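Local coordinates for protein nucleoside diphosphate kinase (Pyrobaculum aerophilum, PDB 1XQI) that probably makes nucleoside triphosphates by moving the gamma-phosphate of ATP onto nucleoside diphosphates through a phosphorylated enzyme intermediate, with magnesium as cofactor, at residues S142-P145 / G146-R149; T94-P97 / V98-G101; E163-V166 / V167-L170. The protein carries 6 engineered substitutions. All coordinates share one frame; numbering follows the deposited sequence.

Contact 1. Residues S142-P145 / G146-R149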
loop_
_atom_site.group_PDB
_atom_site.type_symbol
_atom_site.label_atom_id
_atom_site.label_comp_id
_atom_site.label_asym_id
_atom_site.label_seq_id
_atom_site.Cartn_x
_atom_site.Cartn_y
_atom_site.Cartn_z
ATOM N N SER A 142 -18.226 18.893 9.417
ATOM C CA SER A 142 -17.958 19.464 10.740
ATOM C C SER A 142 -16.711 18.866 11.373
ATOM O O SER A 142 -16.440 19.056 12.556
ATOM C CB SER A 142 -19.190 19.331 11.662
ATOM O OG SER A 142 -19.802 18.046 11.525
ATOM N N ALA A 143 -15.917 18.154 10.593
ATOM C CA ALA A 143 -14.658 17.649 11.118
ATOM C C ALA A 143 -13.660 18.826 11.163
ATOM O O ALA A 143 -13.531 19.579 10.178
ATOM C CB ALA A 143 -14.150 16.536 10.251
ATOM N N PRO A 144 -12.990 19.021 12.303
ATOM C CA PRO A 144 -12.119 20.191 12.343
ATOM C C PRO A 144 -10.934 20.077 11.379
ATOM O O PRO A 144 -10.465 18.940 11.089
ATOM C CB PRO A 144 -11.626 20.216 13.820
ATOM C CG PRO A 144 -12.604 19.334 14.568
ATOM C CD PRO A 144 -12.983 18.274 13.578
ATOM N N PRO A 145 -10.412 21.230 10.911
ATOM C CA PRO A 145 -9.144 21.224 10.127
ATOM C C PRO A 145 -7.952 20.618 10.871
ATOM O O PRO A 145 -7.788 20.839 12.039
ATOM C CB PRO A 145 -8.906 22.698 9.814
ATOM C CG PRO A 145 -10.324 23.286 9.899
ATOM C CD PRO A 145 -10.963 22.583 11.049
ATOM N N GLY A 146 -7.152 19.816 10.183
ATOM C CA GLY A 146 -6.078 19.070 10.818
ATOM C C GLY A 146 -6.390 17.601 10.803
ATOM O O GLY A 146 -5.490 16.796 10.691
ATOM N N THR A 147 -7.670 17.250 10.935
ATOM C CA THR A 147 -8.114 15.840 10.876
ATOM C C THR A 147 -8.251 15.405 9.438
ATOM O O THR A 147 -8.424 16.247 8.545
ATOM C CB THR A 147 -9.477 15.556 11.578
ATOM O OG1 THR A 147 -10.538 16.091 10.766
ATOM C CG2 THR A 147 -9.494 16.090 13.065
ATOM N N ILE A 148 -8.156 14.096 9.208
ATOM C CA ILE A 148 -8.247 13.585 7.846
ATOM C C ILE A 148 -9.604 13.976 7.188
ATOM O O ILE A 148 -9.607 14.474 6.059
ATOM C CB ILE A 148 -7.865 12.087 7.735
ATOM C CG1 ILE A 148 -6.394 11.884 8.125
ATOM C CG2 ILE A 148 -8.081 11.576 6.321
ATOM C CD1 ILE A 148 -6.008 10.410 8.379
ATOM N N ARG A 149 -10.720 13.831 7.892
ATOM C CA ARG A 149 -12.006 14.059 7.276
ATOM C C ARG A 149 -12.249 15.563 7.039
ATOM O O ARG A 149 -12.855 15.948 6.024
ATOM C CB ARG A 149 -13.139 13.286 7.990
ATOM C CG ARG A 149 -12.734 11.796 8.129
ATOM C CD ARG A 149 -13.794 10.719 7.982
ATOM N NE ARG A 149 -14.314 10.400 9.287
ATOM C CZ ARG A 149 -14.661 9.188 9.754
ATOM N NH1 ARG A 149 -14.603 8.056 9.028
ATOM N NH2 ARG A 149 -15.112 9.135 10.994
#
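P144 O takes two hydrogen bonds from T147. The hydroxyl T147 OG1 donates to P144 O at 2.9 Å, arriving in the carbonyl plane, while the backbone T147 N reaches the same oxygen at 3.3 Å from a direction tilted out of that plane. The second bond closes a beta turn over P144-T147, close to type II, with P145 and G146 at its corners. Proline suits the first corner because its ring holds phi near the value needed there (-58°). Glycine suits the second: at a phi of 111° any CB would be driven against P145 O. T147 is also the N-cap of helix 148-152, and with its chi1 of 73° OG1 sits between its own N and carbonyl carbon, where it serves both P144 O and the amide of G150. Van der Waals contacts line the bend. T147 CG2 lies 4.1 Å from P144 CD, the two side chains crossing obliquely. The small A143 suits a place where its CB lies 3.7 Å from T147 OG1 and 4.1 Å from R149 CB. Beyond CB the R149 chain bends away beside N169; both residues probably bind ATP, as in related kinases.

Contact 2. Residues T94-P97 / V98-G101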
loop_
_atom_site.group_PDB
_atom_site.type_symbol
_atom_site.label_atom_id
_atom_site.label_comp_id
_atom_site.label_asym_id
_atom_site.label_seq_id
_atom_site.Cartn_x
_atom_site.Cartn_y
_atom_site.Cartn_z
ATOM N N THR A 94 -39.579 2.548 5.784
ATOM C CA THR A 94 -39.733 2.119 7.177
ATOM C C THR A 94 -39.254 3.195 8.170
ATOM O O THR A 94 -38.453 4.045 7.811
ATOM C CB THR A 94 -38.966 0.790 7.460
ATOM O OG1 THR A 94 -39.052 0.481 8.863
ATOM C CG2 THR A 94 -37.479 0.907 7.064
ATOM N N ASP A 95 -39.714 3.157 9.412
ATOM C CA ASP A 95 -39.053 3.958 10.467
ATOM C C ASP A 95 -38.524 3.090 11.609
ATOM O O ASP A 95 -38.210 3.612 12.686
ATOM C CB ASP A 95 -39.955 5.081 11.029
ATOM C CG ASP A 95 -41.295 4.559 11.592
ATOM O OD1 ASP A 95 -42.203 5.399 11.787
ATOM O OD2 ASP A 95 -41.460 3.341 11.836
ATOM N N ASP A 96 -38.436 1.787 11.378
ATOM C CA ASP A 96 -37.951 0.888 12.401
ATOM C C ASP A 96 -36.404 0.948 12.452
ATOM O O ASP A 96 -35.771 0.631 11.447
ATOM C CB ASP A 96 -38.426 -0.526 12.113
ATOM C CG ASP A 96 -37.787 -1.515 13.021
ATOM O OD1 ASP A 96 -37.185 -2.503 12.564
ATOM O OD2 ASP A 96 -37.852 -1.283 14.241
ATOM N N PRO A 97 -35.803 1.373 13.595
ATOM C CA PRO A 97 -34.327 1.524 13.732
ATOM C C PRO A 97 -33.477 0.388 13.124
ATOM O O PRO A 97 -32.582 0.687 12.300
ATOM C CB PRO A 97 -34.122 1.611 15.246
ATOM C CG PRO A 97 -35.342 2.283 15.747
ATOM C CD PRO A 97 -36.489 1.779 14.848
ATOM N N VAL A 98 -33.758 -0.870 13.504
ATOM C CA VAL A 98 -33.081 -2.065 12.968
ATOM C C VAL A 98 -33.251 -2.250 11.431
ATOM O O VAL A 98 -32.276 -2.583 10.723
ATOM C CB VAL A 98 -33.554 -3.355 13.703
ATOM C CG1 VAL A 98 -33.031 -4.593 13.037
ATOM C CG2 VAL A 98 -33.081 -3.326 15.124
ATOM N N GLU A 99 -34.469 -2.053 10.924
ATOM C CA GLU A 99 -34.710 -2.126 9.475
ATOM C C GLU A 99 -33.958 -1.020 8.737
ATOM O O GLU A 99 -33.469 -1.226 7.624
ATOM C CB GLU A 99 -36.224 -2.141 9.132
ATOM C CG GLU A 99 -36.864 -3.572 9.175
ATOM C CD GLU A 99 -38.405 -3.562 9.117
ATOM O OE1 GLU A 99 -38.987 -2.837 8.270
ATOM O OE2 GLU A 99 -39.060 -4.290 9.916
ATOM N N VAL A 100 -33.864 0.142 9.364
ATOM C CA VAL A 100 -33.091 1.275 8.837
ATOM C C VAL A 100 -31.566 0.955 8.864
ATOM O O VAL A 100 -30.871 1.213 7.903
ATOM C CB VAL A 100 -33.417 2.618 9.606
ATOM C CG1 VAL A 100 -32.514 3.738 9.158
ATOM C CG2 VAL A 100 -34.861 3.026 9.423
ATOM N N GLY A 101 -31.073 0.397 9.966
ATOM C CA GLY A 101 -29.730 -0.125 10.042
ATOM C C GLY A 101 -29.414 -1.143 8.939
ATOM O O GLY A 101 -28.274 -1.209 8.441
#
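D96 caps E99: its OD1 accepts from E99 N at 3.2 Å, the amide coming from above the carboxylate plane. The same OD1 lies 3.6 Å from E99 CG. With CG anti to the backbone N (chi1 172°), the short aspartate arm folds back over the first turn of helix 97-112 as its N-cap. The main chain of D96 joins in, since V100 N donates to D96 O at 2.9 Å, and G101 N follows with a bond to P97 O at 2.8 Å. P97 opens the helix well, lacking an N-H that would need a partner there. Next outward, T94 OG1 accepts from D96 N at 2.9 Å, an ST turn that fixes the backbone carrying the cap, and makes a weak bond to E99 OE1 at 3.4 Å. The branched V100 lays CG2 against T94 CG2, 4.1 Å away, and against D96 O, while L77 and I92 pack on it from neighbouring helices of the insert. D95 turns from the helix to a salt bridge with R89. Were D96 replaced by an alanine, the E99 amide would probably lose its side-chain cap and E99 CG its contact with OD1. D96 OD1 and E99 OE2 stand 3.7 Å apart, with the carboxylate planes 70° apart, so like charges gather where the partial positive charge of the helix N-terminus is likely to ease their repulsion.

Contact 3. Residues E163-V166 / V167-L170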
loop_
_atom_site.group_PDB
_atom_site.type_symbol
_atom_site.label_atom_id
_atom_site.label_comp_id
_atom_site.label_asym_id
_atom_site.label_seq_id
_atom_site.Cartn_x
_atom_site.Cartn_y
_atom_site.Cartn_z
ATOM N N GLU A 163 -29.534 12.107 -1.085
ATOM C CA GLU A 163 -29.098 11.315 -2.257
ATOM C C GLU A 163 -29.161 9.779 -2.084
ATOM O O GLU A 163 -28.566 9.059 -2.883
ATOM C CB GLU A 163 -27.656 11.700 -2.670
ATOM C CG GLU A 163 -27.414 13.104 -3.276
ATOM C CD GLU A 163 -25.953 13.255 -3.794
ATOM O OE1 GLU A 163 -25.079 12.493 -3.316
ATOM O OE2 GLU A 163 -25.661 14.112 -4.673
ATOM N N GLY A 164 -29.857 9.281 -1.051
ATOM C CA GLY A 164 -30.012 7.828 -0.832
ATOM C C GLY A 164 -28.684 7.063 -0.880
ATOM O O GLY A 164 -28.475 6.196 -1.744
ATOM N N ARG A 165 -27.780 7.430 0.035
ATOM C CA ARG A 165 -26.430 6.840 0.187
ATOM C C ARG A 165 -25.828 7.195 1.576
ATOM O O ARG A 165 -26.380 8.003 2.329
ATOM C CB ARG A 165 -25.489 7.237 -0.968
ATOM C CG ARG A 165 -25.283 8.722 -1.135
ATOM C CD ARG A 165 -24.039 9.068 -1.970
ATOM N NE ARG A 165 -23.853 10.525 -2.050
ATOM C CZ ARG A 165 -23.190 11.276 -1.160
ATOM N NH1 ARG A 165 -22.581 10.731 -0.117
ATOM N NH2 ARG A 165 -23.105 12.579 -1.339
ATOM N N VAL A 166 -24.727 6.549 1.922
ATOM C CA VAL A 166 -23.979 6.876 3.105
ATOM C C VAL A 166 -23.045 8.065 2.800
ATOM O O VAL A 166 -22.834 8.473 1.651
ATOM C CB VAL A 166 -23.143 5.637 3.585
ATOM C CG1 VAL A 166 -24.068 4.534 4.182
ATOM C CG2 VAL A 166 -22.232 5.052 2.426
ATOM N N VAL A 167 -22.510 8.632 3.875
ATOM C CA VAL A 167 -21.521 9.704 3.802
ATOM C C VAL A 167 -20.226 9.157 3.182
ATOM O O VAL A 167 -19.774 8.027 3.500
ATOM C CB VAL A 167 -21.287 10.309 5.201
ATOM C CG1 VAL A 167 -20.202 11.389 5.151
ATOM C CG2 VAL A 167 -22.600 10.905 5.722
ATOM N N PHE A 168 -19.655 9.940 2.283
ATOM C CA PHE A 168 -18.382 9.581 1.676
ATOM C C PHE A 168 -17.290 10.118 2.600
ATOM O O PHE A 168 -16.710 11.173 2.341
ATOM C CB PHE A 168 -18.302 10.160 0.252
ATOM C CG PHE A 168 -18.956 9.279 -0.817
ATOM C CD1 PHE A 168 -18.622 9.439 -2.176
ATOM C CD2 PHE A 168 -19.855 8.272 -0.475
ATOM C CE1 PHE A 168 -19.196 8.629 -3.180
ATOM C CE2 PHE A 168 -20.439 7.446 -1.458
ATOM C CZ PHE A 168 -20.106 7.628 -2.812
ATOM N N ASN A 169 -17.027 9.424 3.709
ATOM C CA ASN A 169 -16.102 9.935 4.706
ATOM C C ASN A 169 -14.699 9.292 4.705
ATOM O O ASN A 169 -14.027 9.220 5.749
ATOM C CB ASN A 169 -16.736 9.854 6.066
ATOM C CG ASN A 169 -17.030 8.449 6.483
ATOM O OD1 ASN A 169 -17.793 8.239 7.423
ATOM N ND2 ASN A 169 -16.420 7.474 5.832
ATOM N N LEU A 170 -14.295 8.797 3.543
ATOM C CA LEU A 170 -12.887 8.460 3.211
ATOM C C LEU A 170 -12.383 7.175 3.803
ATOM O O LEU A 170 -11.769 6.411 3.088
ATOM C CB LEU A 170 -11.916 9.599 3.549
ATOM C CG LEU A 170 -12.376 10.968 3.073
ATOM C CD1 LEU A 170 -11.408 12.005 3.612
ATOM C CD2 LEU A 170 -12.511 11.016 1.548
#
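From R165 the backbone runs extended through V166 and V167 to F168, the centre of an inverse gamma turn whose weak bond joins N169 N to V167 O. Just upstream a Schellman motif ends helix 157-162, with G164 at its C-prime position; the positive phi there suits glycine. The loop then leads into strand 171-173, which holds the predicted phosphohistidine H172 of this ferredoxin-like fold.

Across the contact the side chains meet in a cation-pi interaction: R165 CZ lies 4.7 Å from the centroid of the F168 ring, over its face. The guanidinium does not lie flat on the ring, for the two planes are 49° apart, and NH1 comes obliquely to F168 CD2 at 3.7 Å. Arginine fits here because its separate nitrogens serve several partners. NE and NH2 grip E163 OE1 side-on, at 2.6 and 2.8 Å, with the oxygen in the guanidinium plane, while NH1 also forms a salt bridge with D155. R165 CG sits between its backbone N and carbonyl carbon (chi1 59°), and the chain runs extended from CG to NE, carrying the head back to E163 and across to F168. F168 in turn stacks on Y111 of helix 97-112, against which the branched V166 also packs. R165 NH1 donates to V166 O at 2.9 Å, approaching that carbonyl 22° out of its plane.

Along the chain the order is contact 2, then contact 1, then contact 3. Contact 2 begins helix 97-112 within the insert, and contact 3 packs farther along that helix; their centres are 18 Å apart and their nearest atoms about 8 Å. Contact 1 starts helix 148-152 and touches contact 3, with R149 beside N169 and L170, although the two centres are 17 Å apart. Contacts 1 and 2 stay separate, about 17 Å between nearest atoms. Contacts 1 and 3 thus converge on the probable ATP site next to strand 171-173, an outermost strand, within this chain, of the four-stranded antiparallel sheet, whereas contact 2 lies away from it.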